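Local coordinates for putative ABC transporter, periplasmic binding protein, amino acid (Neisseria gonorrhoeae, PDB 2YJP) that probably serves as the periplasmic receptor that binds L-cysteine and delivers it to an ABC transporter for uptake, at residues V82-D87 and G265-A270; D87-L92 and D97-V102; A177-S182 and V186-F191. The protein carries 1 engineered substitution. All blocks are in the same frame, centred on the assembly; numbering follows the deposited sequence.

Contact 1 of 3, residues V82-D87 and G265-A270; sequences VEIAKD and GRLKAA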
loop_
_atom_site.group_PDB
_atom_site.type_symbol
_atom_site.label_atom_id
_atom_site.label_comp_id
_atom_site.label_asym_id
_atom_site.label_seq_id
_atom_site.Cartn_x
_atom_site.Cartn_y
_atom_site.Cartn_z
ATOM N N VAL A 82 6.025 6.503 3.745
ATOM C CA VAL A 82 7.304 6.793 4.393
ATOM C C VAL A 82 7.267 8.184 5.033
ATOM O O VAL A 82 7.828 8.416 6.142
ATOM C CB VAL A 82 8.426 6.680 3.330
ATOM C CG1 VAL A 82 9.636 7.453 3.711
ATOM C CG2 VAL A 82 8.732 5.154 3.027
ATOM N N GLU A 83 6.625 9.128 4.359
ATOM C CA GLU A 83 6.534 10.458 4.924
ATOM C C GLU A 83 5.758 10.383 6.255
ATOM O O GLU A 83 6.159 10.996 7.250
ATOM C CB GLU A 83 5.822 11.402 3.959
ATOM C CG GLU A 83 6.631 11.745 2.775
ATOM C CD GLU A 83 7.904 12.517 3.155
ATOM O OE1 GLU A 83 7.887 13.518 3.877
ATOM O OE2 GLU A 83 8.970 12.151 2.728
ATOM N N ILE A 84 4.665 9.610 6.260
ATOM C CA ILE A 84 3.839 9.428 7.440
ATOM C C ILE A 84 4.706 8.759 8.508
ATOM O O ILE A 84 4.635 9.113 9.701
ATOM C CB ILE A 84 2.605 8.546 7.131
ATOM C CG1 ILE A 84 1.658 9.310 6.223
ATOM C CG2 ILE A 84 1.910 8.038 8.460
ATOM C CD1 ILE A 84 0.653 8.482 5.567
ATOM N N ALA A 85 5.516 7.790 8.088
ATOM C CA ALA A 85 6.364 7.093 9.045
ATOM C C ALA A 85 7.381 8.067 9.714
ATOM O O ALA A 85 7.630 7.999 10.934
ATOM C CB ALA A 85 7.044 5.881 8.407
ATOM N N LYS A 86 7.912 8.998 8.919
ATOM C CA LYS A 86 8.938 9.931 9.409
ATOM C C LYS A 86 8.322 10.924 10.399
ATOM O O LYS A 86 8.923 11.259 11.435
ATOM C CB LYS A 86 9.632 10.625 8.235
ATOM C CG LYS A 86 10.574 9.659 7.462
ATOM C CD LYS A 86 11.488 10.376 6.431
ATOM C CE LYS A 86 10.654 11.244 5.491
ATOM N NZ LYS A 86 11.350 11.687 4.242
ATOM N N ASP A 87 7.082 11.309 10.111
ATOM C CA ASP A 87 6.313 12.181 10.993
ATOM C C ASP A 87 6.058 11.527 12.366
ATOM O O ASP A 87 6.226 12.168 13.403
ATOM C CB ASP A 87 4.994 12.547 10.301
ATOM C CG ASP A 87 5.137 13.756 9.358
ATOM O OD1 ASP A 87 6.100 14.530 9.541
ATOM O OD2 ASP A 87 4.254 13.958 8.468
ATOM N N GLY A 265 -2.415 19.509 8.826
ATOM C CA GLY A 265 -1.847 19.684 7.489
ATOM C C GLY A 265 -0.732 18.734 7.130
ATOM O O GLY A 265 -0.350 18.678 5.977
ATOM N N ARG A 266 -0.208 17.963 8.086
ATOM C CA ARG A 266 0.862 17.006 7.785
ATOM C C ARG A 266 0.499 15.938 6.796
ATOM O O ARG A 266 1.333 15.589 5.969
ATOM C CB ARG A 266 1.448 16.373 9.053
ATOM C CG ARG A 266 2.452 17.375 9.752
ATOM C CD ARG A 266 2.965 16.921 11.137
ATOM N NE ARG A 266 1.867 16.606 12.011
ATOM C CZ ARG A 266 1.929 15.843 13.101
ATOM N NH1 ARG A 266 3.029 15.285 13.467
ATOM N NH2 ARG A 266 0.894 15.620 13.847
ATOM N N LEU A 267 -0.720 15.405 6.869
ATOM C CA LEU A 267 -1.215 14.478 5.832
ATOM C C LEU A 267 -1.361 15.147 4.459
ATOM O O LEU A 267 -0.895 14.626 3.462
ATOM C CB LEU A 267 -2.521 13.784 6.266
ATOM C CG LEU A 267 -2.902 12.586 5.386
ATOM C CD1 LEU A 267 -1.932 11.399 5.561
ATOM C CD2 LEU A 267 -4.313 12.152 5.717
ATOM N N LYS A 268 -1.955 16.336 4.425
ATOM C CA LYS A 268 -2.043 17.109 3.183
ATOM C C LYS A 268 -0.631 17.411 2.596
ATOM O O LYS A 268 -0.398 17.234 1.386
ATOM C CB LYS A 268 -2.897 18.372 3.399
ATOM C CG LYS A 268 -3.141 19.277 2.170
ATOM C CD LYS A 268 -4.264 18.746 1.215
ATOM C CE LYS A 268 -5.076 19.930 0.582
ATOM N NZ LYS A 268 -4.574 20.398 -0.765
ATOM N N ALA A 269 0.312 17.799 3.458
ATOM C CA ALA A 269 1.708 18.024 3.032
ATOM C C ALA A 269 2.367 16.760 2.405
ATOM O O ALA A 269 2.984 16.813 1.321
ATOM C CB ALA A 269 2.565 18.636 4.178
ATOM N N ALA A 270 2.179 15.619 3.059
ATOM C CA ALA A 270 2.658 14.344 2.505
ATOM C C ALA A 270 2.044 14.053 1.108
ATOM O O ALA A 270 2.722 13.562 0.233
ATOM C CB ALA A 270 2.367 13.209 3.475
HETATM O O HOH W 1 4.307 15.486 6.294
HETATM O O HOH W 2 5.600 14.955 12.631
#
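Asp87 and Arg266 share a water molecule held by three of their atoms. Arg266 NH1 reaches this water in the plane of its guanidinium group, at the edge and at 2.7 Å, and the water donates to Asp87 O at 3.0 Å and, more loosely, to Asp87 OD1. A second water joins Asp87 OD2 and Arg266 O. The side chains therefore meet through solvent rather than in a direct salt bridge: the two chains run antiparallel alongside one another, with carboxylate and guanidinium planes 48° apart and 5.0 Å between Asp87 OD2 and Arg266 NE. What touches the carboxylate is the aliphatic base of the arginine, Asp87 OD2 lying 3.7 Å from Arg266 CB. The long arginine chain bends at chi3; NH1 pairs with Asp91, one turn on in helix 80-93, and NE with Asp264 at the end of helix 248-264, so the arginine links three helices.

Further along, the interface becomes apolar. Ala270 CB sits 3.9 Å from Glu83 CB, and the small methyl lets the backbones come close, their CA atoms 6.0 Å apart. Glu83 offers just its CB here; its carboxylate turns to Lys86 and Lys273. On the buried flank Ile84 CD1 meets Leu267 CD1 at 3.9 Å. CG1 of Ile84 lies beside the backbone N (chi1 -69°), and the chain then extends to the leucine; branched aliphatic residues suit this interior position, near Phe80 and Leu122.

The axes of the short helical segments come within 9.9 Å, with 143° between their N-to-C directions, a near-antiparallel pair. A helix from late in the chain thus packs on the lobe containing the parallel sheet, as in the two-lobed fold of periplasmic solute-binding proteins.

Contact 2 of 3, residues D87-L92 and D97-V102; sequences DLAKDL and DKVEFV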
loop_
_atom_site.group_PDB
_atom_site.type_symbol
_atom_site.label_atom_id
_atom_site.label_comp_id
_atom_site.label_asym_id
_atom_site.label_seq_id
_atom_site.Cartn_x
_atom_site.Cartn_y
_atom_site.Cartn_z
ATOM N N ASP A 87 7.082 11.309 10.111
ATOM C CA ASP A 87 6.313 12.181 10.993
ATOM C C ASP A 87 6.058 11.527 12.366
ATOM O O ASP A 87 6.226 12.168 13.403
ATOM C CB ASP A 87 4.994 12.547 10.301
ATOM C CG ASP A 87 5.137 13.756 9.358
ATOM O OD1 ASP A 87 6.100 14.530 9.541
ATOM O OD2 ASP A 87 4.254 13.958 8.468
ATOM N N LEU A 88 5.658 10.259 12.345
ATOM C CA LEU A 88 5.439 9.484 13.552
ATOM C C LEU A 88 6.714 9.355 14.372
ATOM O O LEU A 88 6.668 9.510 15.594
ATOM C CB LEU A 88 4.937 8.070 13.229
ATOM C CG LEU A 88 3.676 7.960 12.427
ATOM C CD1 LEU A 88 3.251 6.709 12.655
ATOM C CD2 LEU A 88 2.553 8.451 13.044
ATOM N N ALA A 89 7.836 9.046 13.716
ATOM C CA ALA A 89 9.139 8.948 14.412
ATOM C C ALA A 89 9.609 10.287 15.029
ATOM O O ALA A 89 10.149 10.328 16.163
ATOM C CB ALA A 89 10.197 8.383 13.505
ATOM N N LYS A 90 9.435 11.370 14.280
ATOM C CA LYS A 90 9.740 12.665 14.820
ATOM C C LYS A 90 8.928 12.920 16.122
ATOM O O LYS A 90 9.504 13.391 17.123
ATOM C CB LYS A 90 9.467 13.758 13.774
ATOM C CG LYS A 90 9.560 15.139 14.351
ATOM C CD LYS A 90 9.651 16.172 13.260
ATOM C CE LYS A 90 9.000 17.434 13.695
ATOM N NZ LYS A 90 9.040 17.431 15.174
ATOM N N ASP A 91 7.617 12.618 16.112
ATOM C CA ASP A 91 6.797 12.900 17.313
ATOM C C ASP A 91 7.169 11.950 18.443
ATOM O O ASP A 91 7.219 12.336 19.577
ATOM C CB ASP A 91 5.308 12.772 17.007
ATOM C CG ASP A 91 4.794 13.903 16.186
ATOM O OD1 ASP A 91 5.391 14.992 16.296
ATOM O OD2 ASP A 91 3.809 13.712 15.416
ATOM N N LEU A 92 7.429 10.692 18.104
ATOM C CA LEU A 92 7.646 9.688 19.112
ATOM C C LEU A 92 9.053 9.772 19.709
ATOM O O LEU A 92 9.243 9.604 20.904
ATOM C CB LEU A 92 7.443 8.301 18.516
ATOM C CG LEU A 92 7.450 7.198 19.592
ATOM C CD1 LEU A 92 6.179 7.170 20.465
ATOM C CD2 LEU A 92 7.692 5.871 18.974
ATOM N N ASP A 97 14.689 10.675 11.581
ATOM C CA ASP A 97 15.695 9.674 11.210
ATOM C C ASP A 97 15.726 8.446 12.130
ATOM O O ASP A 97 16.557 7.540 11.965
ATOM C CB ASP A 97 17.106 10.295 11.235
ATOM C CG ASP A 97 17.261 11.515 10.284
ATOM O OD1 ASP A 97 16.551 11.655 9.253
ATOM O OD2 ASP A 97 18.130 12.329 10.610
ATOM N N LYS A 98 14.846 8.423 13.133
ATOM C CA LYS A 98 14.808 7.328 14.108
ATOM C C LYS A 98 13.865 6.181 13.662
ATOM O O LYS A 98 13.382 5.419 14.478
ATOM C CB LYS A 98 14.435 7.834 15.506
ATOM C CG LYS A 98 15.314 8.963 16.056
ATOM C CD LYS A 98 16.528 8.420 16.748
ATOM C CE LYS A 98 17.067 9.378 17.793
ATOM N NZ LYS A 98 18.535 9.408 17.577
ATOM N N VAL A 99 13.614 6.059 12.376
ATOM C CA VAL A 99 12.902 4.909 11.912
ATOM C C VAL A 99 13.934 3.952 11.355
ATOM O O VAL A 99 14.783 4.370 10.600
ATOM C CB VAL A 99 11.938 5.219 10.737
ATOM C CG1 VAL A 99 11.000 4.028 10.503
ATOM C CG2 VAL A 99 11.163 6.469 10.978
ATOM N N GLU A 100 13.869 2.685 11.760
ATOM C CA GLU A 100 14.452 1.584 10.990
ATOM C C GLU A 100 13.353 1.100 10.001
ATOM O O GLU A 100 12.356 0.470 10.440
ATOM C CB GLU A 100 14.835 0.482 11.952
ATOM C CG GLU A 100 15.713 -0.607 11.381
ATOM C CD GLU A 100 16.664 -1.206 12.474
ATOM N N PHE A 101 13.495 1.415 8.706
ATOM C CA PHE A 101 12.556 0.897 7.673
ATOM C C PHE A 101 12.865 -0.533 7.215
ATOM O O PHE A 101 13.977 -0.817 6.820
ATOM C CB PHE A 101 12.603 1.746 6.418
ATOM C CG PHE A 101 11.985 3.075 6.580
ATOM C CD1 PHE A 101 10.616 3.204 6.783
ATOM C CD2 PHE A 101 12.759 4.186 6.551
ATOM C CE1 PHE A 101 10.054 4.426 6.945
ATOM C CE2 PHE A 101 12.191 5.452 6.717
ATOM C CZ PHE A 101 10.836 5.545 6.918
ATOM N N VAL A 102 11.868 -1.403 7.226
ATOM C CA VAL A 102 12.066 -2.790 6.942
ATOM C C VAL A 102 11.223 -3.050 5.691
ATOM O O VAL A 102 10.003 -2.828 5.681
ATOM C CB VAL A 102 11.590 -3.672 8.150
ATOM C CG1 VAL A 102 11.577 -5.170 7.775
ATOM C CG2 VAL A 102 12.447 -3.411 9.399
#
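Ala89 presses its single methyl against Val99. Ala89 CB points from helix 80-93 toward the start of strand 99-103 and meets Val99 CG2 at 3.3 Å, tighter than two carbons normally pack, a closeness that may owe something to coordinate error. Alanine suits the place because the helix comes very near the chain here: the CA atoms of Ala89 and Lys98 are 5.9 Å apart, which leaves room for little more than a methyl group.

Val99 uses its two branches for different neighbours. With CG1 anti to the backbone N (chi1 -168°), CG2 falls beside that nitrogen and is the branch turned to the helix. CG1 instead rests over one face of the Phe101 ring, 3.7 Å above its plane and displaced from the ring centre. A beta-branched residue thus fills the angle between helix and strand while keeping to the extended backbone that the sheet needs, and it also touches Ile59 on the neighbouring strand.

Lys98 contributes chiefly through its backbone. Its carbonyl carbon C lies 4.3 Å from Ala89 CB, whereas the long chain, although its CB starts toward the helix, bends off past Leu93. The backbone of Lys98 is also hydrogen-bonded to Ile57.

The segments belong to a beta-alpha-beta crossover, strand 57-61 to helix 80-93 to strand 99-103, with the small antiparallel sheet inserted in its first connection. Since the union of helix and strand is apolar and made by methyl groups, it depends on the fit of shapes and on exclusion of water, while the sheet's backbone bonds set the position of the strand.

Contact 3 of 3, residues A177-S182 and V186-F191; sequences AFFTKS and VKLLKF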
loop_
_atom_site.group_PDB
_atom_site.type_symbol
_atom_site.label_atom_id
_atom_site.label_comp_id
_atom_site.label_asym_id
_atom_site.label_seq_id
_atom_site.Cartn_x
_atom_site.Cartn_y
_atom_site.Cartn_z
ATOM N N ALA A 177 -6.716 -11.469 -3.238
ATOM C CA ALA A 177 -7.840 -11.996 -2.437
ATOM C C ALA A 177 -9.218 -11.827 -3.160
ATOM O O ALA A 177 -10.058 -12.725 -3.203
ATOM C CB ALA A 177 -7.891 -11.330 -1.070
ATOM N N PHE A 178 -9.389 -10.692 -3.780
ATOM C CA PHE A 178 -10.596 -10.430 -4.526
ATOM C C PHE A 178 -10.916 -11.459 -5.641
ATOM O O PHE A 178 -12.015 -12.008 -5.683
ATOM C CB PHE A 178 -10.535 -9.038 -5.132
ATOM C CG PHE A 178 -11.764 -8.666 -5.922
ATOM C CD1 PHE A 178 -12.956 -8.357 -5.268
ATOM C CD2 PHE A 178 -11.726 -8.607 -7.308
ATOM C CE1 PHE A 178 -14.130 -7.985 -5.989
ATOM C CE2 PHE A 178 -12.886 -8.222 -8.044
ATOM C CZ PHE A 178 -14.099 -7.929 -7.361
ATOM N N PHE A 179 -9.947 -11.699 -6.524
ATOM C CA PHE A 179 -10.104 -12.639 -7.648
ATOM C C PHE A 179 -10.211 -14.086 -7.177
ATOM O O PHE A 179 -11.051 -14.809 -7.652
ATOM C CB PHE A 179 -8.961 -12.429 -8.656
ATOM C CG PHE A 179 -9.247 -11.313 -9.592
ATOM C CD1 PHE A 179 -10.058 -11.520 -10.704
ATOM C CD2 PHE A 179 -8.821 -10.036 -9.318
ATOM C CE1 PHE A 179 -10.378 -10.477 -11.540
ATOM C CE2 PHE A 179 -9.129 -8.995 -10.138
ATOM C CZ PHE A 179 -9.890 -9.196 -11.254
ATOM N N THR A 180 -9.387 -14.489 -6.218
ATOM C CA THR A 180 -9.521 -15.765 -5.580
ATOM C C THR A 180 -10.951 -16.012 -5.014
ATOM O O THR A 180 -11.521 -17.091 -5.191
ATOM C CB THR A 180 -8.487 -15.892 -4.442
ATOM O OG1 THR A 180 -7.188 -15.794 -5.000
ATOM C CG2 THR A 180 -8.621 -17.194 -3.732
ATOM N N LYS A 181 -11.517 -15.021 -4.331
ATOM C CA LYS A 181 -12.799 -15.197 -3.688
ATOM C C LYS A 181 -13.978 -14.969 -4.664
ATOM O O LYS A 181 -14.935 -15.781 -4.734
ATOM C CB LYS A 181 -12.889 -14.248 -2.488
ATOM C CG LYS A 181 -13.911 -14.649 -1.445
ATOM C CD LYS A 181 -15.150 -13.749 -1.457
ATOM C CE LYS A 181 -16.319 -14.405 -0.634
ATOM N N SER A 182 -13.900 -13.905 -5.449
ATOM C CA SER A 182 -15.051 -13.511 -6.231
ATOM C C SER A 182 -15.051 -14.011 -7.695
ATOM O O SER A 182 -16.098 -14.064 -8.327
ATOM C CB SER A 182 -15.150 -11.989 -6.161
ATOM O OG SER A 182 -15.552 -11.632 -4.837
ATOM N N VAL A 186 -11.130 -17.234 -12.910
ATOM C CA VAL A 186 -10.017 -16.520 -13.517
ATOM C C VAL A 186 -8.689 -17.114 -13.036
ATOM O O VAL A 186 -8.410 -17.154 -11.814
ATOM C CB VAL A 186 -10.033 -14.975 -13.198
ATOM C CG1 VAL A 186 -8.737 -14.292 -13.725
ATOM C CG2 VAL A 186 -11.287 -14.313 -13.814
ATOM N N LYS A 187 -7.868 -17.546 -13.995
ATOM C CA LYS A 187 -6.566 -18.103 -13.706
ATOM C C LYS A 187 -5.560 -17.014 -13.269
ATOM O O LYS A 187 -5.340 -16.045 -13.991
ATOM C CB LYS A 187 -6.085 -18.873 -14.929
ATOM C CG LYS A 187 -4.659 -19.365 -14.850
ATOM C CD LYS A 187 -4.463 -20.663 -15.654
ATOM C CE LYS A 187 -3.924 -20.392 -17.096
ATOM N NZ LYS A 187 -4.964 -20.424 -18.245
ATOM N N LEU A 188 -4.956 -17.188 -12.092
ATOM C CA LEU A 188 -4.001 -16.224 -11.533
ATOM C C LEU A 188 -2.559 -16.721 -11.572
ATOM O O LEU A 188 -2.254 -17.876 -11.224
ATOM C CB LEU A 188 -4.328 -15.933 -10.055
ATOM C CG LEU A 188 -5.721 -15.369 -9.761
ATOM C CD1 LEU A 188 -5.915 -15.276 -8.236
ATOM C CD2 LEU A 188 -5.976 -14.006 -10.544
ATOM N N LEU A 189 -1.677 -15.819 -11.944
ATOM C CA LEU A 189 -0.246 -16.025 -11.791
ATOM C C LEU A 189 0.278 -14.977 -10.804
ATOM O O LEU A 189 0.165 -13.786 -11.020
ATOM C CB LEU A 189 0.463 -15.888 -13.132
ATOM C CG LEU A 189 1.970 -16.145 -13.146
ATOM C CD1 LEU A 189 2.272 -17.539 -12.859
ATOM C CD2 LEU A 189 2.514 -16.041 -14.498
ATOM N N LYS A 190 0.865 -15.452 -9.713
ATOM C CA LYS A 190 1.211 -14.595 -8.578
ATOM C C LYS A 190 2.748 -14.460 -8.418
ATOM O O LYS A 190 3.488 -15.406 -8.615
ATOM C CB LYS A 190 0.573 -15.139 -7.299
ATOM C CG LYS A 190 -0.813 -15.682 -7.488
ATOM C CD LYS A 190 -1.522 -15.932 -6.161
ATOM C CE LYS A 190 -2.850 -16.669 -6.408
ATOM N NZ LYS A 190 -3.714 -16.853 -5.195
ATOM N N PHE A 191 3.215 -13.257 -8.084
ATOM C CA PHE A 191 4.632 -13.033 -7.842
ATOM C C PHE A 191 4.741 -12.335 -6.501
ATOM O O PHE A 191 3.871 -11.512 -6.169
ATOM C CB PHE A 191 5.182 -12.122 -8.940
ATOM C CG PHE A 191 5.249 -12.781 -10.291
ATOM C CD1 PHE A 191 6.377 -13.539 -10.669
ATOM C CD2 PHE A 191 4.183 -12.680 -11.163
ATOM C CE1 PHE A 191 6.418 -14.180 -11.916
ATOM C CE2 PHE A 191 4.207 -13.326 -12.412
ATOM C CZ PHE A 191 5.308 -14.051 -12.790
HETATM O O HOH W 3 -5.844 -18.042 -5.856
#
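The Phe179 ring has Phe178 CD2 over one face, 3.7 Å above the plane and displaced from the ring centre, while Phe179 CD2 lies at the edge of the Phe178 ring, in its plane. His183, a zinc ligand, also meets both rings. Across the contact Phe179 is approached obliquely: Val186 CB comes to 4.3 Å from Phe179 CD1, and Leu188 CD2 packs 3.9 Å from Phe179 CB. Phenylalanine suits this buried spot, where its ring also reaches Leu167 of the neighbouring strand.

Leu188 spreads its fork across the helix. With CG beside the backbone N (chi1 -59°), CD2 goes to the phenylalanine and CD1 passes 3.5 Å from Thr180 OG1, the side chains nearly perpendicular. Lys190, extended beyond CG, brings NZ within 3.6 Å of Thr180 OG1, too far for a direct hydrogen bond. A water donates to that hydroxyl at 2.8 Å and also neighbours NZ. Both polar ends have firmer partners in Asp176: its carbonyl for Thr180, its carboxylate for Lys190.

Within the beta-alpha-beta unit of strand 166-170, helix 174-182 and strand 187-191, apolar packing gives way to a hydrated polar margin, where Asp176 balances the lysine charge and, with water, satisfies the threonine hydroxyl.

Contacts 1 and 2 are neighbours, their centres about 11 Å apart. They share Asp87 and use successive turns of helix 80-93, which is gripped by helix 266-274 in one and by strand 99-103 in the other; Ala85 and Val82 of the first also pack on Phe101 of the second. Contact 3 lies on the opposite side of the chain's centre, its centre about 33 Å and 35 Å from theirs, where a helix packs on the mixed sheet. Along the chain contact 2 closes first, contact 3 follows, and contact 1 spans both. The chain thus returns to the first lobe after building the second, consistent with a two-lobed receptor that binds cysteine between the lobes.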